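Local atomic coordinates of PHOX (Pseudomonas fluorescens, PDB entry 4A9V), a protein that hydrolyses phosphate monoesters as an alkaline phosphatase of the PhoX family, a beta-propeller enzyme that uses a complex iron-calcium cofactor. Residues Asp305-Arg310 against Arg316-His321; Gly182-Pro185 against Tyr189-Cys192; Val250-Phe255 against Ser259-Arg264; Ser152-Gly157 against Glu366-Ala371. One frame throughout, in Å; residues are numbered along the deposited sequence.

Contact 1 (Asp305-Arg310 against Arg316-His321)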
loop_
_atom_site.group_PDB
_atom_site.type_symbol
_atom_site.label_atom_id
_atom_site.label_comp_id
_atom_site.label_asym_id
_atom_site.label_seq_id
_atom_site.Cartn_x
_atom_site.Cartn_y
_atom_site.Cartn_z
ATOM N N ASP A 305 2.174 24.358 6.536
ATOM C CA ASP A 305 1.086 24.952 7.293
ATOM C C ASP A 305 0.603 24.011 8.392
ATOM O O ASP A 305 0.653 22.784 8.271
ATOM C CB ASP A 305 -0.073 25.278 6.353
ATOM C CG ASP A 305 0.350 26.154 5.194
ATOM O OD1 ASP A 305 1.144 27.094 5.409
ATOM O OD2 ASP A 305 -0.132 25.915 4.065
ATOM N N LYS A 306 0.075 24.609 9.447
ATOM C CA LYS A 306 -0.653 23.866 10.456
ATOM C C LYS A 306 -1.954 23.335 9.880
ATOM O O LYS A 306 -2.626 24.013 9.093
ATOM C CB LYS A 306 -0.934 24.753 11.672
ATOM C CG LYS A 306 0.319 25.188 12.408
ATOM C CD LYS A 306 -0.007 26.121 13.558
ATOM C CE LYS A 306 1.254 26.537 14.299
ATOM N NZ LYS A 306 2.495 26.315 13.503
ATOM N N ILE A 307 -2.337 22.144 10.320
ATOM C CA ILE A 307 -3.656 21.618 10.025
ATOM C C ILE A 307 -4.705 22.497 10.682
ATOM O O ILE A 307 -4.634 22.776 11.878
ATOM C CB ILE A 307 -3.810 20.187 10.563
ATOM C CG1 ILE A 307 -2.772 19.256 9.935
ATOM C CG2 ILE A 307 -5.220 19.673 10.342
ATOM C CD1 ILE A 307 -2.607 17.951 10.687
ATOM N N ASN A 308 -5.701 22.895 9.902
ATOM C CA ASN A 308 -6.859 23.582 10.439
ATOM C C ASN A 308 -7.938 22.552 10.754
ATOM O O ASN A 308 -8.631 22.074 9.859
ATOM C CB ASN A 308 -7.369 24.601 9.421
ATOM C CG ASN A 308 -8.437 25.501 9.993
ATOM O OD1 ASN A 308 -9.213 25.084 10.853
ATOM N ND2 ASN A 308 -8.497 26.736 9.517
ATOM N N HIS A 309 -7.997 22.110 12.001
ATOM C CA HIS A 309 -8.873 20.996 12.357
ATOM C C HIS A 309 -10.331 21.360 12.248
ATOM O O HIS A 309 -11.148 20.526 11.856
ATOM C CB HIS A 309 -8.551 20.478 13.749
ATOM C CG HIS A 309 -7.266 19.700 13.818
ATOM N ND1 HIS A 309 -7.152 18.441 13.342
ATOM C CD2 HIS A 309 -6.000 20.077 14.237
ATOM C CE1 HIS A 309 -5.891 18.016 13.515
ATOM N NE2 HIS A 309 -5.181 19.022 14.038
ATOM N N ARG A 310 -10.682 22.607 12.562
ATOM C CA ARG A 310 -12.089 23.002 12.667
ATOM C C ARG A 310 -12.716 23.335 11.325
ATOM O O ARG A 310 -13.943 23.393 11.211
ATOM C CB ARG A 310 -12.238 24.190 13.613
ATOM C CG ARG A 310 -12.065 23.795 15.058
ATOM C CD ARG A 310 -11.843 24.999 15.954
ATOM N NE ARG A 310 -11.721 24.605 17.348
ATOM C CZ ARG A 310 -10.640 24.066 17.895
ATOM N NH1 ARG A 310 -9.506 23.977 17.213
ATOM N NH2 ARG A 310 -10.695 23.649 19.152
ATOM N N ARG A 316 -7.075 22.762 1.828
ATOM C CA ARG A 316 -7.068 22.360 0.427
ATOM C C ARG A 316 -5.645 22.118 -0.089
ATOM O O ARG A 316 -5.406 21.183 -0.850
ATOM C CB ARG A 316 -7.753 23.432 -0.416
ATOM C CG ARG A 316 -7.923 23.062 -1.878
ATOM C CD ARG A 316 -8.387 24.257 -2.695
ATOM N NE ARG A 316 -7.326 25.252 -2.826
ATOM C CZ ARG A 316 -7.531 26.552 -3.020
ATOM N NH1 ARG A 316 -8.746 26.995 -3.322
ATOM N NH2 ARG A 316 -6.495 27.378 -3.101
ATOM N N ASP A 317 -4.745 23.050 0.203
ATOM C CA ASP A 317 -3.409 23.033 -0.382
ATOM C C ASP A 317 -2.328 22.535 0.568
ATOM O O ASP A 317 -1.142 22.747 0.311
ATOM C CB ASP A 317 -3.008 24.435 -0.874
ATOM C CG ASP A 317 -4.038 25.058 -1.795
ATOM O OD1 ASP A 317 -4.616 24.328 -2.629
ATOM O OD2 ASP A 317 -4.182 26.302 -1.761
ATOM N N ILE A 318 -2.712 21.952 1.699
ATOM C CA ILE A 318 -1.740 21.694 2.752
ATOM C C ILE A 318 -0.608 20.776 2.262
ATOM O O ILE A 318 0.550 20.961 2.631
ATOM C CB ILE A 318 -2.405 21.152 4.037
ATOM C CG1 ILE A 318 -1.427 21.193 5.210
ATOM C CG2 ILE A 318 -2.983 19.756 3.841
ATOM C CD1 ILE A 318 -2.052 20.818 6.537
ATOM N N LEU A 319 -0.929 19.815 1.400
ATOM C CA LEU A 319 0.079 18.875 0.919
ATOM C C LEU A 319 0.853 19.381 -0.296
ATOM O O LEU A 319 1.665 18.643 -0.849
ATOM C CB LEU A 319 -0.554 17.520 0.611
ATOM C CG LEU A 319 -1.212 16.809 1.801
ATOM C CD1 LEU A 319 -1.754 15.454 1.366
ATOM C CD2 LEU A 319 -0.249 16.669 2.973
ATOM N N ASP A 320 0.676 20.659 -0.647
ATOM C CA ASP A 320 1.446 21.272 -1.727
ATOM C C ASP A 320 2.689 22.021 -1.253
ATOM O O ASP A 320 3.492 22.452 -2.084
ATOM C CB ASP A 320 0.580 22.230 -2.550
ATOM C CG ASP A 320 -0.384 21.511 -3.477
ATOM O OD1 ASP A 320 -0.217 20.300 -3.746
ATOM O OD2 ASP A 320 -1.274 22.206 -4.007
ATOM N N HIS A 321 2.829 22.211 0.055
ATOM C CA HIS A 321 3.903 23.043 0.594
ATOM C C HIS A 321 4.456 22.369 1.805
ATOM O O HIS A 321 3.706 21.937 2.677
ATOM C CB HIS A 321 3.372 24.427 0.974
ATOM C CG HIS A 321 2.629 25.119 -0.134
ATOM N ND1 HIS A 321 3.257 25.689 -1.179
ATOM C CD2 HIS A 321 1.266 25.215 -0.390
ATOM C CE1 HIS A 321 2.341 26.166 -2.040
ATOM N NE2 HIS A 321 1.123 25.860 -1.566
HETATM O O HOH W 1 1.309 23.377 3.916
#
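Ile318 pushes its CD1 methyl into a notch between Ile307 and the backbone of Asp305, and that one methyl makes the close part of the contact. It sits 3.8 Å from Ile307 CG1 and also 3.8 Å from Asp305 O. The reach comes from an extended chain: CG1 of Ile318 is anti to the backbone N (chi1 -167°), which carries the branch over to the opposing segment. Trp186 packs against both isoleucines. On the far side of Ile307, its CG2 lies over the centre of the His309 ring, whose NE2 is hydrogen-bonded to Glu279. Both segments belong to the connection between strands 296-303 and 322-329, antiparallel neighbours in a sheet of the beta-propeller, and the loop includes a short 3-10 turn around Leu319. At the amide of Asp305 the packing gives way to a water. The water accepts from Asp305 N at 2.9 Å and can donate to Ile318 O at 2.8 Å, though more acceptors surround it than it has protons. Lys306 turns away from the contact and is exposed. The exposed Arg316 spends its charge on its own neighbour, side-on: NE meets Asp317 OD1 at 2.9 Å in an almost straight bond (179°), coming from above the carboxylate plane, while NH2 takes Asp317 OD2 on its syn side.

Contact 2 (Gly182-Pro185 against Tyr189-Cys192). With EDO (1,2-ethanediol), chain O.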
loop_
_atom_site.group_PDB
_atom_site.type_symbol
_atom_site.label_atom_id
_atom_site.label_comp_id
_atom_site.label_asym_id
_atom_site.label_seq_id
_atom_site.Cartn_x
_atom_site.Cartn_y
_atom_site.Cartn_z
ATOM N N GLY A 182 -3.589 6.392 2.802
ATOM C CA GLY A 182 -3.584 7.210 4.003
ATOM C C GLY A 182 -4.936 7.854 4.203
ATOM O O GLY A 182 -5.718 7.982 3.266
ATOM N N LYS A 183 -5.188 8.276 5.429
ATOM C CA LYS A 183 -6.435 8.927 5.798
ATOM C C LYS A 183 -6.070 10.219 6.504
ATOM O O LYS A 183 -5.371 10.191 7.513
ATOM C CB LYS A 183 -7.232 8.027 6.742
ATOM C CG LYS A 183 -8.519 8.665 7.240
ATOM C CD LYS A 183 -9.293 7.711 8.131
ATOM C CE LYS A 183 -10.550 8.347 8.692
ATOM N NZ LYS A 183 -11.229 7.412 9.636
ATOM N N THR A 184 -6.522 11.349 5.971
ATOM C CA THR A 184 -6.122 12.629 6.547
ATOM C C THR A 184 -7.152 13.097 7.570
ATOM O O THR A 184 -8.343 12.790 7.458
ATOM C CB THR A 184 -5.940 13.726 5.486
ATOM O OG1 THR A 184 -7.228 14.184 5.061
ATOM C CG2 THR A 184 -5.119 13.236 4.308
ATOM N N PRO A 185 -6.713 13.940 8.515
ATOM C CA PRO A 185 -7.640 14.453 9.511
ATOM C C PRO A 185 -8.517 15.575 8.970
ATOM O O PRO A 185 -9.397 16.037 9.684
ATOM C CB PRO A 185 -6.724 14.952 10.636
ATOM C CG PRO A 185 -5.393 15.148 10.011
ATOM C CD PRO A 185 -5.307 14.132 8.910
ATOM N N TYR A 189 -8.702 11.152 1.438
ATOM C CA TYR A 189 -8.067 9.860 1.261
ATOM C C TYR A 189 -6.815 10.042 0.409
ATOM O O TYR A 189 -6.849 10.751 -0.603
ATOM C CB TYR A 189 -9.042 8.929 0.532
ATOM C CG TYR A 189 -8.527 7.527 0.310
ATOM C CD1 TYR A 189 -8.325 6.681 1.382
ATOM C CD2 TYR A 189 -8.328 7.021 -0.971
ATOM C CE1 TYR A 189 -7.892 5.382 1.198
ATOM C CE2 TYR A 189 -7.895 5.716 -1.167
ATOM C CZ TYR A 189 -7.705 4.897 -0.075
ATOM O OH TYR A 189 -7.300 3.589 -0.213
ATOM N N LEU A 190 -5.723 9.395 0.804
ATOM C CA LEU A 190 -4.523 9.342 -0.020
ATOM C C LEU A 190 -4.367 7.948 -0.600
ATOM O O LEU A 190 -4.465 6.947 0.122
ATOM C CB LEU A 190 -3.284 9.694 0.814
ATOM C CG LEU A 190 -3.323 11.038 1.551
ATOM C CD1 LEU A 190 -2.022 11.280 2.302
ATOM C CD2 LEU A 190 -3.638 12.202 0.622
ATOM N N THR A 191 -4.172 7.896 -1.911
ATOM C CA THR A 191 -3.879 6.655 -2.591
ATOM C C THR A 191 -2.489 6.734 -3.218
ATOM O O THR A 191 -2.054 7.789 -3.673
ATOM C CB THR A 191 -4.962 6.292 -3.634
ATOM O OG1 THR A 191 -4.706 4.974 -4.119
ATOM C CG2 THR A 191 -4.983 7.254 -4.807
ATOM N N CYS A 192 -1.776 5.616 -3.199
ATOM C CA CYS A 192 -0.351 5.588 -3.476
ATOM C C CYS A 192 -0.067 4.767 -4.727
ATOM O O CYS A 192 -0.410 3.588 -4.789
ATOM C CB CYS A 192 0.368 4.961 -2.291
ATOM S SG CYS A 192 0.361 6.024 -0.841
HETATM C C1 EDO O . -13.902 9.760 10.225
HETATM O O1 EDO O . -13.705 8.239 10.250
HETATM C C2 EDO O . -12.965 10.361 9.170
HETATM O O2 EDO O . -13.577 11.525 8.586
#
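Gly182 and Leu190 face each other as an antiparallel hydrogen-bonded pair, joined by two backbone bonds. Leu190 N reaches Gly182 O at 2.8 Å, almost straight at 177°, and Gly182 N returns to Leu190 O at 2.9 Å with more of a bend. Glycine suits the spot, since a beta carbon here would sit tightly against Leu190 CD1. On the leucine's face of the sheet, Thr184 CG2 comes to 4.0 Å from Leu190 CG, the two side chains crossing at about a right angle. On the other face the Tyr189 ring, its CG anti to the backbone N (chi1 -178°), swings back until CD1 lies 3.5 Å from Gly182 O, an oblique approach. A second shell fixes these groups: Tyr189 OH is hydrogen-bonded to Asn88, Thr184 OG1 to Thr188, and Leu190 packs on Leu277 and Leu319. The hairpin of strands 178-183 and 189-193 forms one edge of a mixed sheet, with strand 178-183 outermost. Farther along it Cys192 is bonded through its backbone to Cys179, a residue of the mu-oxo-diiron pocket. The buried amides of Gly182 and Leu190 thus satisfy each other, and their pairing sets the register of a hairpin that leads to the cofactor.

Contact 3 (Val250-Phe255 against Ser259-Arg264). With EDO (1,2-ethanediol), chain M.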
loop_
_atom_site.group_PDB
_atom_site.type_symbol
_atom_site.label_atom_id
_atom_site.label_comp_id
_atom_site.label_asym_id
_atom_site.label_seq_id
_atom_site.Cartn_x
_atom_site.Cartn_y
_atom_site.Cartn_z
ATOM N N VAL A 250 -1.860 10.535 -4.398
ATOM C CA VAL A 250 -3.016 11.199 -4.980
ATOM C C VAL A 250 -4.080 11.393 -3.900
ATOM O O VAL A 250 -4.415 10.462 -3.174
ATOM C CB VAL A 250 -3.591 10.350 -6.134
ATOM C CG1 VAL A 250 -4.774 11.054 -6.774
ATOM C CG2 VAL A 250 -2.517 10.056 -7.164
ATOM N N GLU A 251 -4.579 12.618 -3.767
ATOM C CA GLU A 251 -5.550 12.970 -2.742
ATOM C C GLU A 251 -6.958 13.023 -3.346
ATOM O O GLU A 251 -7.192 13.656 -4.385
ATOM C CB GLU A 251 -5.183 14.317 -2.115
ATOM C CG GLU A 251 -6.053 14.683 -0.924
ATOM C CD GLU A 251 -5.583 15.909 -0.157
ATOM O OE1 GLU A 251 -4.675 16.618 -0.643
ATOM O OE2 GLU A 251 -6.197 16.214 0.887
ATOM N N ILE A 252 -7.870 12.308 -2.692
ATOM C CA ILE A 252 -9.256 12.142 -3.115
ATOM C C ILE A 252 -10.187 12.585 -1.989
ATOM O O ILE A 252 -9.984 12.226 -0.832
ATOM C CB ILE A 252 -9.530 10.651 -3.440
ATOM C CG1 ILE A 252 -8.721 10.206 -4.664
ATOM C CG2 ILE A 252 -11.018 10.380 -3.639
ATOM C CD1 ILE A 252 -8.560 8.703 -4.799
ATOM N N ASP A 253 -11.237 13.323 -2.350
ATOM C CA ASP A 253 -12.288 13.670 -1.405
ATOM C C ASP A 253 -13.472 12.725 -1.579
ATOM O O ASP A 253 -14.250 12.880 -2.517
ATOM C CB ASP A 253 -12.738 15.113 -1.628
ATOM C CG ASP A 253 -13.796 15.558 -0.633
ATOM O OD1 ASP A 253 -14.252 14.722 0.179
ATOM O OD2 ASP A 253 -14.201 16.744 -0.684
ATOM N N PRO A 254 -13.604 11.728 -0.693
ATOM C CA PRO A 254 -14.665 10.749 -0.905
ATOM C C PRO A 254 -16.065 11.333 -0.714
ATOM O O PRO A 254 -17.043 10.731 -1.146
ATOM C CB PRO A 254 -14.375 9.683 0.154
ATOM C CG PRO A 254 -13.673 10.422 1.246
ATOM C CD PRO A 254 -12.859 11.480 0.556
ATOM N N PHE A 255 -16.170 12.463 -0.026
ATOM C CA PHE A 255 -17.471 13.075 0.220
ATOM C C PHE A 255 -17.926 14.025 -0.890
ATOM O O PHE A 255 -19.015 14.593 -0.806
ATOM C CB PHE A 255 -17.479 13.786 1.572
ATOM C CG PHE A 255 -17.438 12.845 2.740
ATOM C CD1 PHE A 255 -18.600 12.262 3.219
ATOM C CD2 PHE A 255 -16.234 12.495 3.326
ATOM C CE1 PHE A 255 -18.565 11.355 4.262
ATOM C CE2 PHE A 255 -16.196 11.590 4.371
ATOM C CZ PHE A 255 -17.359 11.007 4.827
ATOM N N SER A 259 -15.627 15.661 -7.419
ATOM C CA SER A 259 -14.318 16.283 -7.247
ATOM C C SER A 259 -13.268 15.654 -8.154
ATOM O O SER A 259 -13.367 14.480 -8.519
ATOM C CB SER A 259 -13.864 16.182 -5.794
ATOM O OG SER A 259 -13.703 14.828 -5.399
ATOM N N THR A 260 -12.255 16.440 -8.497
ATOM C CA THR A 260 -11.137 15.955 -9.294
ATOM C C THR A 260 -9.947 15.657 -8.388
ATOM O O THR A 260 -9.426 16.559 -7.734
ATOM C CB THR A 260 -10.739 17.000 -10.357
ATOM O OG1 THR A 260 -11.840 17.211 -11.246
ATOM C CG2 THR A 260 -9.540 16.545 -11.157
ATOM N N PRO A 261 -9.523 14.385 -8.320
ATOM C CA PRO A 261 -8.388 14.052 -7.465
ATOM C C PRO A 261 -7.105 14.722 -7.930
ATOM O O PRO A 261 -6.968 15.100 -9.100
ATOM C CB PRO A 261 -8.289 12.526 -7.586
ATOM C CG PRO A 261 -9.660 12.092 -8.011
ATOM C CD PRO A 261 -10.128 13.186 -8.923
ATOM N N VAL A 262 -6.177 14.858 -6.986
ATOM C CA VAL A 262 -4.992 15.688 -7.176
ATOM C C VAL A 262 -3.730 14.902 -6.835
ATOM O O VAL A 262 -3.572 14.417 -5.712
ATOM C CB VAL A 262 -5.036 16.936 -6.278
ATOM C CG1 VAL A 262 -3.836 17.825 -6.568
ATOM C CG2 VAL A 262 -6.334 17.704 -6.470
ATOM N N LYS A 263 -2.801 14.840 -7.787
ATOM C CA LYS A 263 -1.477 14.272 -7.536
ATOM C C LYS A 263 -0.613 15.288 -6.804
ATOM O O LYS A 263 -0.399 16.403 -7.284
ATOM C CB LYS A 263 -0.822 13.832 -8.842
ATOM C CG LYS A 263 -1.707 12.893 -9.652
ATOM C CD LYS A 263 -0.933 11.817 -10.396
ATOM C CE LYS A 263 -1.885 10.893 -11.134
ATOM N NZ LYS A 263 -1.198 9.739 -11.779
ATOM N N ARG A 264 -0.152 14.912 -5.617
ATOM C CA ARG A 264 0.507 15.839 -4.703
ATOM C C ARG A 264 2.028 15.710 -4.853
ATOM O O ARG A 264 2.676 14.921 -4.165
ATOM C CB ARG A 264 0.067 15.561 -3.264
ATOM C CG ARG A 264 -1.412 15.821 -3.026
ATOM C CD ARG A 264 -1.768 17.291 -3.192
ATOM N NE ARG A 264 -3.163 17.556 -2.859
ATOM C CZ ARG A 264 -3.771 18.723 -3.042
ATOM N NH1 ARG A 264 -3.090 19.768 -3.492
ATOM N NH2 ARG A 264 -5.055 18.845 -2.764
HETATM C C1 EDO M . -8.947 16.167 -2.758
HETATM O O1 EDO M . -9.696 16.861 -1.753
HETATM C C2 EDO M . -7.605 16.864 -2.950
HETATM O O2 EDO M . -7.615 18.104 -2.231
HETATM O O HOH W 2 -11.155 14.038 -5.119
#
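Arg264 and Glu251 meet in a salt bridge on one face of the hairpin formed by strands 249-252 and 262-264. From CB the arginine chain bends at chi2 (-65°), bringing CG to 4.2 Å from Glu251 CB. CD follows at 3.9 Å from Glu251 OE1, and NE then gives that oxygen a hydrogen bond of 2.8 Å, nearly along its C-O axis. CZ lies beneath a methyl, Val262 CG1, which covers one guanidinium face. At the tip NH2 makes a weak second bond to Glu251 OE1 and another weak one to O2 of an ethanediol, probably from the crystallisation liquor, while NH1 pairs with Asp320. The carboxylate and guanidinium planes stand 61° apart, far from a flat two-pronged fit. In the backbone of the same hairpin, Glu251 N bonds Val262 O at 2.8 Å, and Val262 N bonds Glu251 O in the carbonyl plane. Farther along, Pro261 CB packs 3.8 Å from Ile252 CG1. A leucine in place of Arg264 would probably leave Glu251 OE1 and Asp320 OD1 as buried acceptors without their cationic mate. Since Glu251 OE2 is taken by Thr188 and Trp186, the glutamate is gripped at both oxygens, and the positive charge shared with Asp320 probably helps keep it ionised although buried.

Contact 4 (Ser152-Gly157 against Glu366-Ala371). With EDO (1,2-ethanediol), chain P.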
loop_
_atom_site.group_PDB
_atom_site.type_symbol
_atom_site.label_atom_id
_atom_site.label_comp_id
_atom_site.label_asym_id
_atom_site.label_seq_id
_atom_site.Cartn_x
_atom_site.Cartn_y
_atom_site.Cartn_z
ATOM N N SER A 152 -0.715 18.890 -8.836
ATOM C CA SER A 152 -0.423 20.090 -8.067
ATOM C C SER A 152 0.927 19.968 -7.370
ATOM O O SER A 152 1.597 18.934 -7.450
ATOM C CB SER A 152 -1.535 20.368 -7.052
ATOM O OG SER A 152 -1.507 21.724 -6.627
ATOM N N GLY A 153 1.339 21.038 -6.699
ATOM C CA GLY A 153 2.615 21.060 -5.989
ATOM C C GLY A 153 3.733 21.534 -6.903
ATOM O O GLY A 153 3.494 21.945 -8.042
ATOM N N PRO A 154 4.974 21.468 -6.414
ATOM C CA PRO A 154 6.050 22.173 -7.097
ATOM C C PRO A 154 6.343 21.663 -8.504
ATOM O O PRO A 154 6.918 22.394 -9.305
ATOM C CB PRO A 154 7.248 21.950 -6.178
ATOM C CG PRO A 154 6.636 21.827 -4.824
ATOM C CD PRO A 154 5.357 21.064 -5.050
ATOM N N ALA A 155 6.039 20.399 -8.784
ATOM C CA ALA A 155 6.348 19.833 -10.091
ATOM C C ALA A 155 5.225 20.038 -11.103
ATOM O O ALA A 155 5.422 19.782 -12.280
ATOM C CB ALA A 155 6.700 18.356 -9.973
ATOM N N ALA A 156 4.063 20.515 -10.664
ATOM C CA ALA A 156 2.986 20.819 -11.605
ATOM C C ALA A 156 3.459 21.847 -12.627
ATOM O O ALA A 156 4.072 22.852 -12.270
ATOM C CB ALA A 156 1.766 21.338 -10.867
ATOM N N GLY A 157 3.225 21.565 -13.902
ATOM C CA GLY A 157 3.569 22.502 -14.964
ATOM C C GLY A 157 5.023 22.463 -15.397
ATOM O O GLY A 157 5.427 23.229 -16.266
ATOM N N GLU A 366 12.518 18.943 -10.194
ATOM C CA GLU A 366 13.316 17.775 -10.554
ATOM C C GLU A 366 13.729 16.931 -9.354
ATOM O O GLU A 366 13.807 15.712 -9.448
ATOM C CB GLU A 366 14.544 18.203 -11.354
ATOM C CG GLU A 366 14.177 18.785 -12.706
ATOM C CD GLU A 366 15.356 18.957 -13.648
ATOM O OE1 GLU A 366 16.503 18.617 -13.281
ATOM O OE2 GLU A 366 15.110 19.341 -14.810
ATOM N N VAL A 367 13.988 17.580 -8.225
ATOM C CA VAL A 367 14.248 16.867 -6.983
ATOM C C VAL A 367 13.089 15.932 -6.647
ATOM O O VAL A 367 13.301 14.792 -6.234
ATOM C CB VAL A 367 14.520 17.849 -5.824
ATOM C CG1 VAL A 367 14.688 17.099 -4.512
ATOM C CG2 VAL A 367 15.754 18.690 -6.122
ATOM N N LEU A 368 11.866 16.413 -6.826
ATOM C CA LEU A 368 10.681 15.635 -6.474
ATOM C C LEU A 368 10.385 14.537 -7.503
ATOM O O LEU A 368 10.113 13.391 -7.141
ATOM C CB LEU A 368 9.479 16.569 -6.326
ATOM C CG LEU A 368 9.611 17.584 -5.188
ATOM C CD1 LEU A 368 8.555 18.665 -5.335
ATOM C CD2 LEU A 368 9.527 16.899 -3.838
ATOM N N ILE A 369 10.478 14.873 -8.786
ATOM C CA ILE A 369 10.239 13.905 -9.852
ATOM C C ILE A 369 11.268 12.773 -9.767
ATOM O O ILE A 369 10.955 11.613 -10.035
ATOM C CB ILE A 369 10.269 14.603 -11.228
ATOM C CG1 ILE A 369 9.142 15.638 -11.334
ATOM C CG2 ILE A 369 10.163 13.588 -12.355
ATOM C CD1 ILE A 369 9.320 16.624 -12.471
ATOM N N HIS A 370 12.493 13.130 -9.388
ATOM C CA HIS A 370 13.597 12.185 -9.266
ATOM C C HIS A 370 14.035 12.042 -7.832
ATOM O O HIS A 370 15.227 11.937 -7.531
ATOM C CB HIS A 370 14.752 12.630 -10.152
ATOM C CG HIS A 370 14.406 12.620 -11.610
ATOM N ND1 HIS A 370 15.016 13.411 -12.514
ATOM C CD2 HIS A 370 13.497 11.841 -12.319
ATOM C CE1 HIS A 370 14.509 13.160 -13.736
ATOM N NE2 HIS A 370 13.574 12.207 -13.613
ATOM N N ALA A 371 13.065 11.880 -6.939
ATOM C CA ALA A 371 13.345 11.800 -5.512
ATOM C C ALA A 371 14.319 10.671 -5.172
ATOM O O ALA A 371 15.140 10.824 -4.275
ATOM C CB ALA A 371 12.055 11.648 -4.737
HETATM C C1 EDO P . 0.413 23.740 -7.302
HETATM O O1 EDO P . 1.281 24.303 -8.374
HETATM C C2 EDO P . 1.183 23.740 -5.980
HETATM O O2 EDO P . 1.325 25.074 -5.468
#
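A type I beta turn from Gly153 to Ala156, closed by Ala156 N to Gly153 O at 3.0 Å, sets its corner against the last turn of helix 364-369, with the CA atoms of Ala155 and Leu368 7.0 Å apart. Gly153 enters the turn at a positive phi (89°); a beta carbon here would be jammed against the carbonyl O of Ser152 and would also run into Pro154 CD. The two corner residues then face the helix, each meeting one aliphatic side chain. Leu368 reaches out with CD1 alone, placing that methyl 3.6 Å from Pro154 CB and 3.7 Å from Pro154 CG, so that it rests on the proline ring, the two side chains crossing at about a right angle. Beside it Ala155 CB touches the longer branch of Ile369, with CG1 at 3.9 Å and CD1 at 4.0 Å. That branch leaves anti to the carbonyl carbon (chi1 -63°), which brings it nearer the turn than the CB alone would come. Between the two segments the attraction is apolar packing; polar fastening comes from the sides. Thr265 OG1 is hydrogen-bonded to both Ser152 O and Ala155 N, holding the start of the turn, while Arg269 bonds Ile369 O through NH1 and Leu368 through its backbone. The helix ends where His370 leaves helical geometry, its N still bonded to Glu366 O, and the same residue stands at the N-cap position of helix 371-377. The contact therefore packs the loop leaving strand 148-152, the neighbour of strand 262-264 in a mixed sheet, against the first of two consecutive short helices.

How the contacts relate
From the N terminus, the chain first passes Ser152-Gly157, which waits more than two hundred residues for its partner; contact 4 thus closes a long loop with the other three nested inside. Those three close short loops in series, contact 2, then contact 3, then contact 1, and none cross. Contacts 2 and 3 lie in one mixed sheet, joined by backbone hydrogen bonds from Ile252 N to Tyr189 O and from Val250 N to Thr191 O. Contact 1, in the loop between strands 296-303 and 322-329 of another sheet, leans on both: Leu319 packs against Leu190 and Arg264. Asp320 OD2 also lies 2.7 Å from Ser152 OG, a probable hydrogen bond tying that loop to contact 4.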